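Local atomic coordinates of Uly1 (Catenovulum maritimum, PDB entry 7DRQ), a protein that degrades the algal polysaccharide ulvan as a calcium-binding lyase of polysaccharide lyase family 24, probably by beta-elimination. Residues Thr107-Asp119 and Thr202-Leu214. Residues are numbered along the deposited sequence; the frame is centred on the assembly and turned at random.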
loop_
_atom_site.group_PDB
_atom_site.type_symbol
_atom_site.label_atom_id
_atom_site.label_comp_id
_atom_site.label_asym_id
_atom_site.label_seq_id
_atom_site.Cartn_x
_atom_site.Cartn_y
_atom_site.Cartn_z
ATOM N N THR A 107 -11.289 3.134 3.851
ATOM C CA THR A 107 -9.965 2.547 4.054
ATOM C C THR A 107 -9.047 2.668 2.840
ATOM O O THR A 107 -7.880 2.278 2.944
ATOM C CB THR A 107 -10.066 1.070 4.479
ATOM O OG1 THR A 107 -10.966 0.356 3.619
ATOM C CG2 THR A 107 -10.540 0.954 5.944
ATOM N N HIS A 108 -9.516 3.192 1.698
ATOM C CA HIS A 108 -8.559 3.558 0.659
ATOM C C HIS A 108 -7.641 4.669 1.138
ATOM O O HIS A 108 -6.505 4.787 0.664
ATOM C CB HIS A 108 -9.261 4.043 -0.614
ATOM C CG HIS A 108 -9.997 2.968 -1.351
ATOM N ND1 HIS A 108 -11.296 2.616 -1.047
ATOM C CD2 HIS A 108 -9.624 2.184 -2.390
ATOM C CE1 HIS A 108 -11.685 1.648 -1.861
ATOM N NE2 HIS A 108 -10.692 1.375 -2.691
ATOM N N ASN A 109 -8.137 5.513 2.035
ATOM C CA ASN A 109 -7.568 6.833 2.289
ATOM C C ASN A 109 -6.489 6.789 3.357
ATOM O O ASN A 109 -6.532 7.520 4.344
ATOM C CB ASN A 109 -8.680 7.798 2.681
ATOM C CG ASN A 109 -9.566 8.161 1.514
ATOM O OD1 ASN A 109 -9.692 7.397 0.556
ATOM N ND2 ASN A 109 -10.208 9.327 1.598
ATOM N N THR A 110 -5.503 5.931 3.148
ATOM C CA THR A 110 -4.444 5.712 4.122
ATOM C C THR A 110 -3.482 6.903 4.182
ATOM O O THR A 110 -3.512 7.819 3.359
ATOM C CB THR A 110 -3.684 4.435 3.776
ATOM O OG1 THR A 110 -3.186 4.544 2.425
ATOM C CG2 THR A 110 -4.595 3.245 3.892
ATOM N N ILE A 111 -2.611 6.866 5.189
ATOM C CA ILE A 111 -1.530 7.833 5.355
ATOM C C ILE A 111 -0.221 7.112 5.082
ATOM O O ILE A 111 0.226 6.295 5.900
ATOM C CB ILE A 111 -1.512 8.440 6.762
ATOM C CG1 ILE A 111 -2.904 8.932 7.186
ATOM C CG2 ILE A 111 -0.450 9.551 6.832
ATOM C CD1 ILE A 111 -3.088 8.895 8.724
ATOM N N ALA A 112 0.419 7.437 3.963
ATOM C CA ALA A 112 1.715 6.866 3.628
ATOM C C ALA A 112 2.823 7.780 4.133
ATOM O O ALA A 112 2.684 9.005 4.121
ATOM C CB ALA A 112 1.859 6.674 2.119
ATOM N N VAL A 113 3.919 7.174 4.596
ATOM C CA VAL A 113 5.051 7.926 5.121
ATOM C C VAL A 113 6.330 7.425 4.461
ATOM O O VAL A 113 6.472 6.235 4.161
ATOM C CB VAL A 113 5.151 7.827 6.667
ATOM C CG1 VAL A 113 5.328 6.355 7.114
ATOM C CG2 VAL A 113 6.272 8.715 7.207
ATOM N N ALA A 114 7.262 8.348 4.224
ATOM C CA ALA A 114 8.606 7.990 3.794
ATOM C C ALA A 114 9.615 8.982 4.354
ATOM O O ALA A 114 9.297 10.152 4.595
ATOM C CB ALA A 114 8.737 7.966 2.264
ATOM N N ILE A 115 10.842 8.500 4.538
ATOM C CA ILE A 115 12.007 9.329 4.851
ATOM C C ILE A 115 12.941 9.310 3.645
ATOM O O ILE A 115 13.190 8.246 3.072
ATOM C CB ILE A 115 12.733 8.807 6.106
ATOM C CG1 ILE A 115 11.755 8.579 7.264
ATOM C CG2 ILE A 115 13.862 9.756 6.505
ATOM C CD1 ILE A 115 11.052 9.820 7.716
ATOM N N SER A 116 13.449 10.482 3.242
ATOM C CA SER A 116 14.584 10.501 2.314
ATOM C C SER A 116 15.863 10.213 3.085
ATOM O O SER A 116 16.212 10.976 3.986
ATOM C CB SER A 116 14.739 11.840 1.616
ATOM O OG SER A 116 15.984 11.850 0.899
ATOM N N PRO A 117 16.595 9.152 2.758
ATOM C CA PRO A 117 17.875 8.919 3.441
ATOM C C PRO A 117 18.946 9.922 3.037
ATOM O O PRO A 117 20.008 9.949 3.665
ATOM C CB PRO A 117 18.247 7.489 3.019
ATOM C CG PRO A 117 16.988 6.917 2.401
ATOM C CD PRO A 117 16.290 8.089 1.792
ATOM N N LYS A 118 18.686 10.754 2.025
ATOM C CA LYS A 118 19.665 11.745 1.600
ATOM C C LYS A 118 19.592 13.004 2.459
ATOM O O LYS A 118 20.560 13.351 3.140
ATOM C CB LYS A 118 19.477 12.064 0.118
ATOM C CG LYS A 118 19.966 10.929 -0.772
ATOM C CD LYS A 118 19.524 11.112 -2.214
ATOM C CE LYS A 118 20.307 10.204 -3.141
ATOM N NZ LYS A 118 21.366 9.462 -2.405
ATOM N N ASP A 119 18.444 13.683 2.480
ATOM C CA ASP A 119 18.342 14.935 3.225
ATOM C C ASP A 119 17.467 14.829 4.468
ATOM O O ASP A 119 17.167 15.855 5.086
ATOM C CB ASP A 119 17.847 16.071 2.318
ATOM C CG ASP A 119 16.430 15.852 1.795
ATOM O OD1 ASP A 119 15.771 14.857 2.174
ATOM O OD2 ASP A 119 15.974 16.699 1.000
ATOM N N THR A 202 -4.797 7.438 -6.252
ATOM C CA THR A 202 -5.105 6.585 -5.105
ATOM C C THR A 202 -3.891 5.705 -4.803
ATOM O O THR A 202 -3.051 5.454 -5.675
ATOM C CB THR A 202 -6.340 5.702 -5.377
ATOM O OG1 THR A 202 -7.376 6.485 -5.998
ATOM C CG2 THR A 202 -6.889 5.069 -4.072
ATOM N N TYR A 203 -3.790 5.263 -3.539
ATOM C CA TYR A 203 -2.818 4.281 -3.046
ATOM C C TYR A 203 -1.380 4.781 -3.042
ATOM O O TYR A 203 -0.547 4.249 -3.791
ATOM C CB TYR A 203 -2.852 2.998 -3.873
ATOM C CG TYR A 203 -4.164 2.277 -3.906
ATOM C CD1 TYR A 203 -4.752 1.784 -2.749
ATOM C CD2 TYR A 203 -4.812 2.079 -5.111
ATOM C CE1 TYR A 203 -5.963 1.108 -2.804
ATOM C CE2 TYR A 203 -6.008 1.412 -5.178
ATOM C CZ TYR A 203 -6.580 0.929 -4.032
ATOM O OH TYR A 203 -7.780 0.266 -4.138
ATOM N N PRO A 204 -1.032 5.762 -2.207
ATOM C CA PRO A 204 0.374 6.203 -2.127
ATOM C C PRO A 204 1.239 5.122 -1.488
ATOM O O PRO A 204 0.936 4.635 -0.397
ATOM C CB PRO A 204 0.301 7.461 -1.255
ATOM C CG PRO A 204 -0.905 7.207 -0.359
ATOM C CD PRO A 204 -1.894 6.447 -1.222
ATOM N N THR A 205 2.305 4.730 -2.192
ATOM C CA THR A 205 3.251 3.733 -1.702
ATOM C C THR A 205 4.655 4.165 -2.093
ATOM O O THR A 205 4.970 4.211 -3.286
ATOM C CB THR A 205 2.945 2.341 -2.266
ATOM O OG1 THR A 205 1.617 1.962 -1.893
ATOM C CG2 THR A 205 3.927 1.306 -1.693
ATOM N N PHE A 206 5.483 4.474 -1.099
ATOM C CA PHE A 206 6.871 4.842 -1.316
ATOM C C PHE A 206 7.766 3.607 -1.329
ATOM O O PHE A 206 7.461 2.579 -0.719
ATOM C CB PHE A 206 7.374 5.779 -0.213
ATOM C CG PHE A 206 6.632 7.090 -0.100
ATOM C CD1 PHE A 206 7.004 8.187 -0.875
ATOM C CD2 PHE A 206 5.639 7.254 0.861
ATOM C CE1 PHE A 206 6.358 9.407 -0.729
ATOM C CE2 PHE A 206 4.993 8.465 1.015
ATOM C CZ PHE A 206 5.352 9.550 0.213
ATOM N N PHE A 207 8.908 3.732 -1.996
ATOM C CA PHE A 207 9.963 2.735 -1.882
ATOM C C PHE A 207 11.306 3.435 -2.035
ATOM O O PHE A 207 11.393 4.536 -2.584
ATOM C CB PHE A 207 9.815 1.601 -2.911
ATOM C CG PHE A 207 9.626 2.057 -4.336
ATOM C CD1 PHE A 207 8.361 2.381 -4.818
ATOM C CD2 PHE A 207 10.712 2.132 -5.210
ATOM C CE1 PHE A 207 8.179 2.780 -6.131
ATOM C CE2 PHE A 207 10.537 2.525 -6.534
ATOM C CZ PHE A 207 9.280 2.860 -6.994
ATOM N N THR A 208 12.357 2.782 -1.538
ATOM C CA THR A 208 13.700 3.347 -1.527
ATOM C C THR A 208 14.687 2.370 -2.149
ATOM O O THR A 208 14.520 1.152 -2.067
ATOM C CB THR A 208 14.174 3.696 -0.105
ATOM O OG1 THR A 208 14.057 2.545 0.745
ATOM C CG2 THR A 208 13.316 4.799 0.483
ATOM N N SER A 209 15.739 2.917 -2.739
ATOM C CA SER A 209 16.779 2.098 -3.342
ATOM C C SER A 209 17.941 1.882 -2.373
ATOM O O SER A 209 18.005 2.466 -1.289
ATOM C CB SER A 209 17.283 2.754 -4.622
ATOM O OG SER A 209 18.108 3.862 -4.295
ATOM N N HIS A 210 18.882 1.034 -2.802
ATOM C CA HIS A 210 20.072 0.732 -2.008
ATOM C C HIS A 210 20.828 2.000 -1.638
ATOM O O HIS A 210 21.199 2.209 -0.476
ATOM C CB HIS A 210 20.992 -0.202 -2.796
ATOM C CG HIS A 210 20.546 -1.630 -2.808
ATOM N ND1 HIS A 210 20.917 -2.516 -3.799
ATOM C CD2 HIS A 210 19.773 -2.332 -1.943
ATOM C CE1 HIS A 210 20.388 -3.701 -3.545
ATOM N NE2 HIS A 210 19.694 -3.618 -2.423
ATOM N N ASP A 211 21.061 2.855 -2.624
ATOM C CA ASP A 211 21.831 4.082 -2.486
ATOM C C ASP A 211 21.043 5.219 -1.846
ATOM O O ASP A 211 21.558 6.343 -1.778
ATOM C CB ASP A 211 22.338 4.520 -3.857
ATOM C CG ASP A 211 23.428 3.614 -4.382
ATOM O OD1 ASP A 211 23.864 2.715 -3.627
ATOM O OD2 ASP A 211 23.843 3.798 -5.541
ATOM N N GLY A 212 19.820 4.968 -1.392
ATOM C CA GLY A 212 19.072 5.980 -0.675
ATOM C C GLY A 212 18.214 6.894 -1.520
ATOM O O GLY A 212 17.782 7.940 -1.025
ATOM N N ASP A 213 17.956 6.546 -2.777
ATOM C CA ASP A 213 16.967 7.286 -3.545
ATOM C C ASP A 213 15.569 6.917 -3.079
ATOM O O ASP A 213 15.312 5.789 -2.654
ATOM C CB ASP A 213 17.108 7.004 -5.040
ATOM C CG ASP A 213 18.101 7.944 -5.710
ATOM O OD1 ASP A 213 18.074 9.159 -5.409
ATOM O OD2 ASP A 213 18.914 7.455 -6.512
ATOM N N LEU A 214 14.670 7.890 -3.132
ATOM C CA LEU A 214 13.305 7.732 -2.650
ATOM C C LEU A 214 12.349 7.903 -3.820
ATOM O O LEU A 214 12.487 8.851 -4.607
ATOM C CB LEU A 214 12.983 8.752 -1.559
ATOM C CG LEU A 214 11.528 8.823 -1.097
ATOM C CD1 LEU A 214 11.077 7.496 -0.492
ATOM C CD2 LEU A 214 11.360 9.954 -0.077
HETATM O O HOH W 1 -5.266 6.197 -1.223
HETATM O O HOH W 2 -0.654 4.113 1.872
HETATM O O HOH W 3 16.308 10.322 -1.307
#
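Ser116 OG accepts a hydrogen bond from Lys118 N (3.1 Å), making an ST turn, and is also bonded to a water 2.7 Å away that donates to Gly212 O, linking the two segments. They belong to adjacent blades of the beta-propeller: strands 111-115 and 201-208, each at one end of its own antiparallel sheet, run nearly parallel, their axes 6.7 Å apart at closest approach and inclined by 18°. Side chains and waters, rather than direct backbone hydrogen bonds, join them. In the middle, Phe206 lays one ring face under Ala114 CB, a CH-pi contact with CB 3.5 Å from the ring centroid and displaced toward CG. With CG anti to the carbonyl carbon (chi1 -61°), the ring reaches across to strand 111-115, where CE2 also meets Ala112 CB. Ala112 CB packs on Pro204 CG as well, while Leu214 CD1 comes to Ala114 CB at 3.6 Å; Leu125 of the next strand, 122-126, touches both Pro204 and Phe206. Replacing Phe206 by an alanine removes the ring, which is likely to open a gap beside Ala112 and leave Ala114 CB without its aromatic face. At the type I turn 209-212, Lys118 NZ donates to Asp211 O (3.2 Å), tilted from the carbonyl plane, while Pro117 CD meets Gly212 O at 3.2 Å. At the N-terminal ends of the two strands, a second water joins Thr110 OG1 to Pro204 O, and a third donates to His108 O and accepts from Tyr203 N. The His108 ring, whose ND1 bonds Glu106, presents its CD2 edge to Tyr203 OH at 3.2 Å.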